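Local coordinates for protein possible prolidase (Bifidobacterium longum NCC2705, PDB 2P9B) that probably hydrolyses carbon-nitrogen bonds other than peptide bonds, as a member of the amidohydrolase family whose true substrate remains uncertain, at residues G28-N33 with N407-D412; S127-I132 with Y354-E359; Q193-G198 with H237-I242; D147-G152 with P157-S162. One frame throughout, in Å; residues are numbered along the deposited sequence.

Overall arrangement
From the N terminus, the chain first enters contact 1 at 28-33, whose partner 407-412 arrives only near the C-terminal end. This widest loop encloses the other three contacts and brings the early strand 30-32 beside the loop after strand 403-406. Contact 2 opens at 127-132 and closes at 354-359, joining strand 129-134 to the start of helix 356-367. Contacts 4 and 3 follow one another within that span. Contact 4 lies within one beta-alpha-beta unit, helix 141-150 on strand 158-160; contact 3 sets the end of helix 184-196 against the chain leaving helix 226-238. Contacts 2 and 4 share neighbouring strands 129-134 and 158-160, while contact 3 lies across the chain's centre from contact 1.

Contact 1 (G28-N33 with N407-D412); sequences GTILRN and NANPLD
L411 reaches across to G28 and I30 with one of its two methyl groups. Its CB points toward the 28-33 segment; a first torsion of -76° and an extended second one of 168° together bring CD1 to I30 CG2. There the fork divides. CD1 carries the contact: it abuts I30 CG2 at 3.4 Å, a close approach for two methyls, and also packs against the backbone oxygen of G28, with L411 CD1 to G28 O 3.6 Å. The two side chains meet at a slant through these branches.

In I30, a chi1 of 68° leaves CG2 facing L411 while CG1 and CD1 run toward R32, where CD1 lies over one face of the guanidinium, near its rim. N409 adds a marginal approach, its ND2 lying 4.5 Å from I30 CG2.

The turn that presents L411 is locally braced. N409 OD1 accepts a hydrogen bond from L411 N at 2.8 Å, forming an Asx turn, with the donor above the plane of the carbonyl group; D412 N also bonds back to N409 O at 3.1 Å. L411 further packs on A372 and L375 of helix 371-385 and, together with N409, on V22 of strand 19-22, the antiparallel neighbour of strand 30-32. The leucine thus sits where the loop, this strand pair and the helix converge.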
loop_
_atom_site.group_PDB
_atom_site.type_symbol
_atom_site.label_atom_id
_atom_site.label_comp_id
_atom_site.label_asym_id
_atom_site.label_seq_id
_atom_site.Cartn_x
_atom_site.Cartn_y
_atom_site.Cartn_z
ATOM N N GLY A 28 20.087 -2.577 0.564
ATOM C CA GLY A 28 19.952 -2.771 1.998
ATOM C C GLY A 28 20.996 -1.942 2.723
ATOM O O GLY A 28 21.456 -2.295 3.809
ATOM N N THR A 29 21.364 -0.827 2.102
ATOM C CA THR A 29 22.366 0.084 2.641
ATOM C C THR A 29 21.950 0.740 3.953
ATOM O O THR A 29 20.796 1.133 4.123
ATOM C CB THR A 29 22.671 1.218 1.643
ATOM O OG1 THR A 29 23.107 0.662 0.396
ATOM C CG2 THR A 29 23.751 2.137 2.196
ATOM N N ILE A 30 22.906 0.863 4.869
ATOM C CA ILE A 30 22.672 1.511 6.153
ATOM C C ILE A 30 23.761 2.561 6.363
ATOM O O ILE A 30 24.922 2.345 6.016
ATOM C CB ILE A 30 22.702 0.518 7.340
ATOM C CG1 ILE A 30 24.112 -0.036 7.543
ATOM C CG2 ILE A 30 21.721 -0.610 7.097
ATOM C CD1 ILE A 30 24.269 -0.825 8.830
ATOM N N LEU A 31 23.382 3.699 6.925
ATOM C CA LEU A 31 24.328 4.780 7.172
ATOM C C LEU A 31 24.312 5.092 8.659
ATOM O O LEU A 31 23.257 5.360 9.227
ATOM C CB LEU A 31 23.921 6.011 6.367
ATOM C CG LEU A 31 23.636 5.707 4.891
ATOM C CD1 LEU A 31 23.078 6.943 4.221
ATOM C CD2 LEU A 31 24.914 5.232 4.203
ATOM N N ARG A 32 25.484 5.067 9.284
ATOM C CA ARG A 32 25.585 5.306 10.718
ATOM C C ARG A 32 25.838 6.752 11.138
ATOM O O ARG A 32 26.404 7.539 10.383
ATOM C CB ARG A 32 26.674 4.401 11.295
ATOM C CG ARG A 32 26.461 2.937 10.960
ATOM C CD ARG A 32 27.614 2.077 11.447
ATOM N NE ARG A 32 27.454 0.683 11.037
ATOM C CZ ARG A 32 27.485 0.260 9.777
ATOM N NH1 ARG A 32 27.671 1.121 8.783
ATOM N NH2 ARG A 32 27.323 -1.026 9.506
ATOM N N ASN A 33 25.398 7.079 12.353
ATOM C CA ASN A 33 25.553 8.411 12.943
ATOM C C ASN A 33 25.271 9.529 11.944
ATOM O O ASN A 33 26.155 10.313 11.581
ATOM C CB ASN A 33 26.956 8.556 13.533
ATOM C CG ASN A 33 27.074 9.746 14.466
ATOM O OD1 ASN A 33 26.119 10.098 15.162
ATOM N ND2 ASN A 33 28.252 10.358 14.504
ATOM N N ASN A 407 13.161 1.451 17.069
ATOM C CA ASN A 407 14.013 1.162 18.217
ATOM C C ASN A 407 15.050 0.084 17.916
ATOM O O ASN A 407 15.960 -0.154 18.714
ATOM C CB ASN A 407 13.148 0.747 19.410
ATOM C CG ASN A 407 12.382 1.914 20.005
ATOM O OD1 ASN A 407 11.212 1.788 20.362
ATOM N ND2 ASN A 407 13.045 3.054 20.127
ATOM N N ALA A 408 14.920 -0.564 16.764
ATOM C CA ALA A 408 15.860 -1.608 16.371
ATOM C C ALA A 408 15.966 -1.645 14.850
ATOM O O ALA A 408 15.167 -1.021 14.152
ATOM C CB ALA A 408 15.401 -2.965 16.908
ATOM N N ASN A 409 16.950 -2.381 14.342
ATOM C CA ASN A 409 17.168 -2.478 12.901
ATOM C C ASN A 409 16.269 -3.529 12.254
ATOM O O ASN A 409 16.405 -4.723 12.521
ATOM C CB ASN A 409 18.631 -2.823 12.618
ATOM C CG ASN A 409 18.989 -2.682 11.156
ATOM O OD1 ASN A 409 18.124 -2.738 10.287
ATOM N ND2 ASN A 409 20.275 -2.509 10.878
ATOM N N PRO A 410 15.348 -3.099 11.375
ATOM C CA PRO A 410 14.436 -4.029 10.701
ATOM C C PRO A 410 15.126 -4.994 9.740
ATOM O O PRO A 410 14.543 -5.997 9.345
ATOM C CB PRO A 410 13.455 -3.097 9.996
ATOM C CG PRO A 410 14.323 -1.930 9.634
ATOM C CD PRO A 410 15.115 -1.716 10.918
ATOM N N LEU A 411 16.363 -4.690 9.361
ATOM C CA LEU A 411 17.101 -5.571 8.462
ATOM C C LEU A 411 17.494 -6.841 9.214
ATOM O O LEU A 411 17.674 -7.903 8.613
ATOM C CB LEU A 411 18.350 -4.867 7.926
ATOM C CG LEU A 411 18.094 -3.833 6.827
ATOM C CD1 LEU A 411 19.333 -2.996 6.574
ATOM C CD2 LEU A 411 17.657 -4.564 5.566
ATOM N N ASP A 412 17.612 -6.726 10.534
ATOM C CA ASP A 412 17.975 -7.868 11.370
ATOM C C ASP A 412 16.737 -8.612 11.856
ATOM O O ASP A 412 16.794 -9.811 12.141
ATOM C CB ASP A 412 18.808 -7.413 12.571
ATOM C CG ASP A 412 20.117 -6.775 12.160
ATOM O OD1 ASP A 412 20.730 -7.258 11.186
ATOM O OD2 ASP A 412 20.537 -5.800 12.818
#

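Contact 2 (S127-I132 with Y354-E359); sequences SGVTTI and YATWRE
In the TIM-barrel-type fold of the amidohydrolases, this buried contact joins the entrance to strand 129-134 with the beginning of helix 356-367. Helix 113-126 ends just before the strand in a Schellman motif, with G128 at positive phi, and S127 faces Y354 from this turn. S127 CB rests 3.7 Å from Y354 O. The side chains themselves meet at their first carbons, S127 CB to Y354 CB being 3.9 Å. The tyrosine ring leads away from this meeting point; its OH bonds to D442 and F438.

Two residues further along each segment, V129 meets T356 at a slant. V129 CG2 lies 3.5 Å from T356 OG1, bringing a methyl against the oxygen branch of the threonine. A chi1 of -65° turns T356 OG1 to face both this methyl and a bound water. That water donates to S127 OG at 2.9 Å and is hydrogen-bonded to T356 OG1 at 2.6 Å.

The hydroxyls have further partners: S127 OG bonds to L124 O, and T356 OG1 to N75 ND2 on strand 68-78. Direct contact between the segments is therefore van der Waals in character, whereas their polar connection passes through water. The buried hydroxyls are satisfied by this bridge and by neighbouring elements, which ties the strand entrance, the helix start and strand 68-78 together.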
loop_
_atom_site.group_PDB
_atom_site.type_symbol
_atom_site.label_atom_id
_atom_site.label_comp_id
_atom_site.label_asym_id
_atom_site.label_seq_id
_atom_site.Cartn_x
_atom_site.Cartn_y
_atom_site.Cartn_z
ATOM N N SER A 127 1.039 3.607 12.834
ATOM C CA SER A 127 1.767 2.357 12.672
ATOM C C SER A 127 3.018 2.589 11.823
ATOM O O SER A 127 3.805 1.668 11.606
ATOM C CB SER A 127 0.878 1.288 12.019
ATOM O OG SER A 127 0.728 1.493 10.621
ATOM N N GLY A 128 3.186 3.821 11.347
ATOM C CA GLY A 128 4.353 4.158 10.546
ATOM C C GLY A 128 4.168 4.252 9.037
ATOM O O GLY A 128 5.152 4.379 8.303
ATOM N N VAL A 129 2.921 4.207 8.574
ATOM C CA VAL A 129 2.597 4.286 7.147
ATOM C C VAL A 129 2.273 5.736 6.772
ATOM O O VAL A 129 1.244 6.272 7.176
ATOM C CB VAL A 129 1.386 3.401 6.825
ATOM C CG1 VAL A 129 1.134 3.383 5.331
ATOM C CG2 VAL A 129 1.632 1.997 7.346
ATOM N N THR A 130 3.147 6.359 5.984
ATOM C CA THR A 130 2.976 7.755 5.612
ATOM C C THR A 130 2.275 8.027 4.284
ATOM O O THR A 130 1.935 9.170 3.986
ATOM C CB THR A 130 4.334 8.475 5.642
ATOM O OG1 THR A 130 5.299 7.705 4.918
ATOM C CG2 THR A 130 4.811 8.633 7.077
ATOM N N THR A 131 2.063 6.984 3.489
ATOM C CA THR A 131 1.355 7.118 2.228
ATOM C C THR A 131 0.515 5.862 2.070
ATOM O O THR A 131 0.988 4.761 2.347
ATOM C CB THR A 131 2.310 7.216 1.012
ATOM O OG1 THR A 131 3.167 8.354 1.158
ATOM C CG2 THR A 131 1.510 7.369 -0.284
ATOM N N ILE A 132 -0.732 6.035 1.649
ATOM C CA ILE A 132 -1.620 4.905 1.442
ATOM C C ILE A 132 -2.450 5.134 0.198
ATOM O O ILE A 132 -2.611 6.272 -0.252
ATOM C CB ILE A 132 -2.626 4.696 2.628
ATOM C CG1 ILE A 132 -3.574 5.898 2.751
ATOM C CG2 ILE A 132 -1.871 4.468 3.918
ATOM C CD1 ILE A 132 -4.670 5.708 3.804
ATOM N N TYR A 354 -3.222 -1.605 11.321
ATOM C CA TYR A 354 -1.864 -1.341 11.782
ATOM C C TYR A 354 -0.840 -2.430 11.465
ATOM O O TYR A 354 0.309 -2.336 11.897
ATOM C CB TYR A 354 -1.884 -1.107 13.294
ATOM C CG TYR A 354 -2.538 -2.242 14.065
ATOM C CD1 TYR A 354 -1.891 -3.472 14.225
ATOM C CD2 TYR A 354 -3.813 -2.095 14.605
ATOM C CE1 TYR A 354 -2.504 -4.528 14.903
ATOM C CE2 TYR A 354 -4.434 -3.144 15.285
ATOM C CZ TYR A 354 -3.776 -4.356 15.428
ATOM O OH TYR A 354 -4.396 -5.401 16.082
ATOM N N ALA A 355 -1.240 -3.445 10.704
ATOM C CA ALA A 355 -0.342 -4.556 10.416
ATOM C C ALA A 355 0.385 -4.541 9.076
ATOM O O ALA A 355 0.734 -5.591 8.551
ATOM C CB ALA A 355 -1.106 -5.879 10.577
ATOM N N THR A 356 0.644 -3.361 8.526
ATOM C CA THR A 356 1.347 -3.309 7.249
ATOM C C THR A 356 2.677 -4.073 7.315
ATOM O O THR A 356 3.044 -4.772 6.373
ATOM C CB THR A 356 1.623 -1.845 6.827
ATOM O OG1 THR A 356 0.380 -1.183 6.581
ATOM C CG2 THR A 356 2.476 -1.797 5.558
ATOM N N TRP A 357 3.377 -3.954 8.444
ATOM C CA TRP A 357 4.675 -4.606 8.618
ATOM C C TRP A 357 4.652 -6.109 8.326
ATOM O O TRP A 357 5.630 -6.669 7.830
ATOM C CB TRP A 357 5.200 -4.390 10.045
ATOM C CG TRP A 357 4.464 -5.205 11.069
ATOM C CD1 TRP A 357 3.286 -4.892 11.679
ATOM C CD2 TRP A 357 4.809 -6.525 11.512
ATOM N NE1 TRP A 357 2.868 -5.941 12.468
ATOM C CE2 TRP A 357 3.784 -6.953 12.383
ATOM C CE3 TRP A 357 5.882 -7.388 11.249
ATOM C CZ2 TRP A 357 3.802 -8.212 12.996
ATOM C CZ3 TRP A 357 5.897 -8.639 11.858
ATOM C CH2 TRP A 357 4.860 -9.035 12.722
ATOM N N ARG A 358 3.538 -6.757 8.644
ATOM C CA ARG A 358 3.406 -8.195 8.435
ATOM C C ARG A 358 3.599 -8.584 6.974
ATOM O O ARG A 358 4.122 -9.660 6.679
ATOM C CB ARG A 358 2.032 -8.677 8.916
ATOM C CG ARG A 358 1.793 -10.171 8.715
ATOM C CD ARG A 358 2.557 -11.002 9.737
ATOM N NE ARG A 358 1.932 -10.925 11.055
ATOM C CZ ARG A 358 2.346 -11.601 12.121
ATOM N NH1 ARG A 358 3.396 -12.406 12.033
ATOM N NH2 ARG A 358 1.698 -11.484 13.271
ATOM N N GLU A 359 3.189 -7.711 6.058
ATOM C CA GLU A 359 3.316 -8.012 4.628
ATOM C C GLU A 359 4.770 -8.201 4.218
ATOM O O GLU A 359 5.074 -9.018 3.345
ATOM C CB GLU A 359 2.677 -6.897 3.780
ATOM C CG GLU A 359 2.594 -7.198 2.268
ATOM C CD GLU A 359 1.679 -8.376 1.908
ATOM O OE1 GLU A 359 0.891 -8.832 2.762
ATOM O OE2 GLU A 359 1.747 -8.841 0.750
HETATM O O HOH W 1 -0.365 -0.565 8.964
#

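Contact 3 (Q193-G198 with H237-I242); sequences QNLKAG and HQYGVI
L195 presses its two methyl groups against different residues of the chain segment leaving helix 226-238. CD1 makes the closer approach, 3.6 Å from Y239 CD2, and also lies 4.0 Å from Y239 CE2, meeting the ring obliquely at these two atoms. CD2 turns to the valine, with L195 CD2 to V241 CG2 3.9 Å. The leucine's first torsion of -66° and nearly straight second one of 170° carry the fork away from its own helix, where the two branches contact separate partners.

The valine side is the more enclosed. V241 is buried and also packs on I202 of strand 202-205; its side chain and that of L195 pass in opposite directions. The tyrosine side is more open to solvent, although the methyl-ring approach there is the shorter one: Y239 is exposed and forms the outer margin of the contact. No polar bond joins the two segments, and the direct contact between them is apolar, graded from the buried valine to the tyrosine at the surface.

Both helices end nearby in Schellman motifs. G198, at positive phi, sends its N back to L195 O at 2.9 Å, while G240 plays the corresponding part after helix 226-238, with G240 N to H237 O also 2.9 Å. Beyond these turns, the chain proceeds into strands 202-205 and 243-247, which are parallel neighbours. Packing of the end of one outer helix against the chain leaving the next, just ahead of adjacent parallel strands, is characteristic of the repeated helix-strand connections of a TIM barrel.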
loop_
_atom_site.group_PDB
_atom_site.type_symbol
_atom_site.label_atom_id
_atom_site.label_comp_id
_atom_site.label_asym_id
_atom_site.label_seq_id
_atom_site.Cartn_x
_atom_site.Cartn_y
_atom_site.Cartn_z
ATOM N N GLN A 193 -17.429 9.589 -13.534
ATOM C CA GLN A 193 -18.125 10.025 -12.329
ATOM C C GLN A 193 -17.136 10.089 -11.171
ATOM O O GLN A 193 -17.153 11.033 -10.383
ATOM C CB GLN A 193 -19.269 9.061 -11.992
ATOM C CG GLN A 193 -20.293 8.930 -13.113
ATOM C CD GLN A 193 -21.475 8.038 -12.755
ATOM O OE1 GLN A 193 -21.303 6.894 -12.335
ATOM N NE2 GLN A 193 -22.684 8.561 -12.932
ATOM N N ASN A 194 -16.274 9.082 -11.070
ATOM C CA ASN A 194 -15.280 9.057 -10.009
ATOM C C ASN A 194 -14.271 10.179 -10.183
ATOM O O ASN A 194 -13.933 10.864 -9.226
ATOM C CB ASN A 194 -14.550 7.713 -9.980
ATOM C CG ASN A 194 -15.144 6.752 -8.970
ATOM O OD1 ASN A 194 -16.118 7.073 -8.294
ATOM N ND2 ASN A 194 -14.552 5.567 -8.862
ATOM N N LEU A 195 -13.794 10.364 -11.408
ATOM C CA LEU A 195 -12.824 11.416 -11.688
ATOM C C LEU A 195 -13.417 12.789 -11.373
ATOM O O LEU A 195 -12.769 13.629 -10.743
ATOM C CB LEU A 195 -12.387 11.344 -13.156
ATOM C CG LEU A 195 -11.610 10.082 -13.547
ATOM C CD1 LEU A 195 -11.451 10.010 -15.058
ATOM C CD2 LEU A 195 -10.249 10.096 -12.863
ATOM N N LYS A 196 -14.651 13.016 -11.814
ATOM C CA LYS A 196 -15.323 14.286 -11.565
ATOM C C LYS A 196 -15.434 14.536 -10.059
ATOM O O LYS A 196 -15.355 15.678 -9.600
ATOM C CB LYS A 196 -16.716 14.276 -12.211
ATOM C CG LYS A 196 -17.548 15.540 -11.964
ATOM C CD LYS A 196 -16.828 16.803 -12.435
ATOM C CE LYS A 196 -17.617 18.054 -12.048
ATOM N NZ LYS A 196 -16.801 19.293 -12.129
ATOM N N ALA A 197 -15.601 13.457 -9.297
ATOM C CA ALA A 197 -15.726 13.544 -7.846
ATOM C C ALA A 197 -14.400 13.828 -7.147
ATOM O O ALA A 197 -14.374 14.089 -5.942
ATOM C CB ALA A 197 -16.338 12.266 -7.299
ATOM N N GLY A 198 -13.300 13.750 -7.894
ATOM C CA GLY A 198 -11.996 14.051 -7.326
ATOM C C GLY A 198 -11.060 12.922 -6.926
ATOM O O GLY A 198 -10.049 13.172 -6.268
ATOM N N HIS A 237 -6.321 7.293 -17.355
ATOM C CA HIS A 237 -4.992 7.717 -17.779
ATOM C C HIS A 237 -4.969 9.102 -18.410
ATOM O O HIS A 237 -3.951 9.789 -18.364
ATOM C CB HIS A 237 -4.405 6.676 -18.729
ATOM C CG HIS A 237 -4.127 5.362 -18.070
ATOM N ND1 HIS A 237 -3.839 4.215 -18.777
ATOM C CD2 HIS A 237 -4.100 5.015 -16.761
ATOM C CE1 HIS A 237 -3.650 3.216 -17.931
ATOM N NE2 HIS A 237 -3.803 3.676 -16.703
ATOM N N GLN A 238 -6.090 9.504 -18.996
ATOM C CA GLN A 238 -6.180 10.828 -19.604
ATOM C C GLN A 238 -5.959 11.873 -18.520
ATOM O O GLN A 238 -5.499 12.982 -18.795
ATOM C CB GLN A 238 -7.559 11.040 -20.229
ATOM C CG GLN A 238 -7.733 10.433 -21.600
ATOM C CD GLN A 238 -9.110 10.715 -22.160
ATOM O OE1 GLN A 238 -9.616 11.835 -22.048
ATOM N NE2 GLN A 238 -9.722 9.706 -22.773
ATOM N N TYR A 239 -6.294 11.507 -17.286
ATOM C CA TYR A 239 -6.146 12.400 -16.148
ATOM C C TYR A 239 -4.964 12.026 -15.269
ATOM O O TYR A 239 -4.821 12.536 -14.158
ATOM C CB TYR A 239 -7.443 12.407 -15.336
ATOM C CG TYR A 239 -8.572 13.073 -16.084
ATOM C CD1 TYR A 239 -8.748 14.453 -16.023
ATOM C CD2 TYR A 239 -9.430 12.332 -16.898
ATOM C CE1 TYR A 239 -9.747 15.084 -16.753
ATOM C CE2 TYR A 239 -10.437 12.955 -17.639
ATOM C CZ TYR A 239 -10.585 14.335 -17.560
ATOM O OH TYR A 239 -11.554 14.976 -18.291
ATOM N N GLY A 240 -4.111 11.143 -15.783
ATOM C CA GLY A 240 -2.932 10.731 -15.045
ATOM C C GLY A 240 -3.221 9.952 -13.776
ATOM O O GLY A 240 -2.415 9.946 -12.846
ATOM N N VAL A 241 -4.366 9.283 -13.738
ATOM C CA VAL A 241 -4.747 8.505 -12.570
ATOM C C VAL A 241 -4.417 7.023 -12.753
ATOM O O VAL A 241 -4.741 6.431 -13.780
ATOM C CB VAL A 241 -6.254 8.682 -12.285
ATOM C CG1 VAL A 241 -6.696 7.745 -11.173
ATOM C CG2 VAL A 241 -6.524 10.125 -11.883
ATOM N N ILE A 242 -3.760 6.424 -11.759
ATOM C CA ILE A 242 -3.405 5.010 -11.853
ATOM C C ILE A 242 -4.576 4.097 -11.510
ATOM O O ILE A 242 -5.365 4.374 -10.605
ATOM C CB ILE A 242 -2.211 4.643 -10.940
ATOM C CG1 ILE A 242 -2.526 4.996 -9.493
ATOM C CG2 ILE A 242 -0.952 5.356 -11.414
ATOM C CD1 ILE A 242 -1.525 4.420 -8.502
#

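Contact 4 (D147-G152 with P157-S162); sequences DQIDAG and PRILAS
I149 lays both of its branches against the P157 carbonyl oxygen, and its longer branch continues to I159. CG1 points away from the residue's own C=O (chi1 -67°), and an extended second torsion of 173° sends CD1 outward from the helix. I149 CD1 stands 3.5 Å from P157 O, while CG2 of the same isoleucine lies 3.6 Å from that oxygen. The tip also reaches the proline ring more loosely, with I149 CD1 to P157 CD 4.3 Å.

I159 has the same staggered first torsion and extended second torsion, but its chain crosses that of I149 at about a right angle. The two terminal methyls meet: I149 CD1 to I159 CD1 is 3.8 Å. Although the I159 CB does not point directly at the helix, its CD1 comes nearer, and the residue packs further on V142 and L145 of helix 141-150 and on I132.

A water provides the polar link beside this apolar meeting. D150 OD1 accepts from the water at 3.2 Å. The same water donates to P157 O at 3.0 Å and accepts a hydrogen bond from I159 N at 2.9 Å, serving the start of the strand. Strand 158-160 runs parallel beside 129-134; with helix 141-150 packed across them, the contact belongs to a beta-alpha-beta crossover, the repeating unit of TIM-barrel folds.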
loop_
_atom_site.group_PDB
_atom_site.type_symbol
_atom_site.label_atom_id
_atom_site.label_comp_id
_atom_site.label_asym_id
_atom_site.label_seq_id
_atom_site.Cartn_x
_atom_site.Cartn_y
_atom_site.Cartn_z
ATOM N N ASP A 147 -8.317 15.731 0.987
ATOM C CA ASP A 147 -8.246 17.164 0.744
ATOM C C ASP A 147 -7.969 17.964 2.016
ATOM O O ASP A 147 -7.259 18.970 1.972
ATOM C CB ASP A 147 -9.532 17.666 0.071
ATOM C CG ASP A 147 -9.658 17.202 -1.374
ATOM O OD1 ASP A 147 -8.643 16.747 -1.944
ATOM O OD2 ASP A 147 -10.767 17.305 -1.946
ATOM N N GLN A 148 -8.511 17.519 3.146
ATOM C CA GLN A 148 -8.284 18.225 4.404
ATOM C C GLN A 148 -6.832 18.054 4.838
ATOM O O GLN A 148 -6.204 18.993 5.325
ATOM C CB GLN A 148 -9.227 17.706 5.488
ATOM C CG GLN A 148 -10.696 17.880 5.137
ATOM C CD GLN A 148 -11.617 17.264 6.165
ATOM O OE1 GLN A 148 -11.425 16.123 6.579
ATOM N NE2 GLN A 148 -12.632 18.013 6.575
ATOM N N ILE A 149 -6.304 16.847 4.662
ATOM C CA ILE A 149 -4.915 16.565 5.010
ATOM C C ILE A 149 -3.988 17.386 4.106
ATOM O O ILE A 149 -3.037 18.016 4.579
ATOM C CB ILE A 149 -4.602 15.052 4.843
ATOM C CG1 ILE A 149 -5.386 14.252 5.887
ATOM C CG2 ILE A 149 -3.090 14.803 4.952
ATOM C CD1 ILE A 149 -5.293 12.735 5.734
ATOM N N ASP A 150 -4.276 17.389 2.807
ATOM C CA ASP A 150 -3.457 18.129 1.850
ATOM C C ASP A 150 -3.471 19.625 2.139
ATOM O O ASP A 150 -2.486 20.320 1.894
ATOM C CB ASP A 150 -3.941 17.883 0.414
ATOM C CG ASP A 150 -3.788 16.433 -0.017
ATOM O OD1 ASP A 150 -3.112 15.660 0.696
ATOM O OD2 ASP A 150 -4.342 16.070 -1.077
ATOM N N ALA A 151 -4.587 20.117 2.664
ATOM C CA ALA A 151 -4.713 21.532 2.987
ATOM C C ALA A 151 -4.067 21.843 4.339
ATOM O O ALA A 151 -3.937 23.005 4.718
ATOM C CB ALA A 151 -6.182 21.940 3.001
ATOM N N GLY A 152 -3.663 20.799 5.060
ATOM C CA GLY A 152 -3.029 20.989 6.356
ATOM C C GLY A 152 -3.999 21.166 7.510
ATOM O O GLY A 152 -3.608 21.574 8.607
ATOM N N PRO A 157 -1.874 10.639 6.805
ATOM C CA PRO A 157 -0.978 10.169 5.750
ATOM C C PRO A 157 -1.346 10.764 4.397
ATOM O O PRO A 157 -2.432 11.323 4.222
ATOM C CB PRO A 157 -1.191 8.663 5.777
ATOM C CG PRO A 157 -2.673 8.563 6.082
ATOM C CD PRO A 157 -2.832 9.586 7.195
ATOM N N ARG A 158 -0.425 10.647 3.449
ATOM C CA ARG A 158 -0.661 11.111 2.088
ATOM C C ARG A 158 -1.607 10.046 1.539
ATOM O O ARG A 158 -1.312 8.854 1.634
ATOM C CB ARG A 158 0.659 11.117 1.313
ATOM C CG ARG A 158 0.526 11.465 -0.155
ATOM C CD ARG A 158 1.892 11.505 -0.834
ATOM N NE ARG A 158 2.758 12.552 -0.286
ATOM C CZ ARG A 158 3.664 12.360 0.668
ATOM N NH1 ARG A 158 3.842 11.155 1.195
ATOM N NH2 ARG A 158 4.404 13.378 1.090
ATOM N N ILE A 159 -2.736 10.467 0.976
ATOM C CA ILE A 159 -3.726 9.518 0.483
ATOM C C ILE A 159 -4.083 9.557 -0.998
ATOM O O ILE A 159 -4.323 10.626 -1.565
ATOM C CB ILE A 159 -5.076 9.682 1.255
ATOM C CG1 ILE A 159 -4.867 9.457 2.753
ATOM C CG2 ILE A 159 -6.120 8.704 0.710
ATOM C CD1 ILE A 159 -6.127 9.727 3.584
ATOM N N LEU A 160 -4.082 8.383 -1.624
ATOM C CA LEU A 160 -4.536 8.261 -3.003
ATOM C C LEU A 160 -5.899 7.613 -2.786
ATOM O O LEU A 160 -5.979 6.446 -2.401
ATOM C CB LEU A 160 -3.643 7.342 -3.830
ATOM C CG LEU A 160 -2.435 8.001 -4.494
ATOM C CD1 LEU A 160 -1.377 8.336 -3.454
ATOM C CD2 LEU A 160 -1.881 7.052 -5.543
ATOM N N ALA A 161 -6.960 8.383 -3.003
ATOM C CA ALA A 161 -8.327 7.905 -2.802
ATOM C C ALA A 161 -8.950 7.403 -4.096
ATOM O O ALA A 161 -8.923 8.086 -5.112
ATOM C CB ALA A 161 -9.186 9.029 -2.214
ATOM N N SER A 162 -9.529 6.209 -4.036
ATOM C CA SER A 162 -10.138 5.587 -5.201
ATOM C C SER A 162 -11.627 5.848 -5.369
ATOM O O SER A 162 -12.168 5.644 -6.455
ATOM C CB SER A 162 -9.958 4.076 -5.111
ATOM O OG SER A 162 -10.763 3.570 -4.054
HETATM O O HOH W 2 -3.863 12.850 2.129
#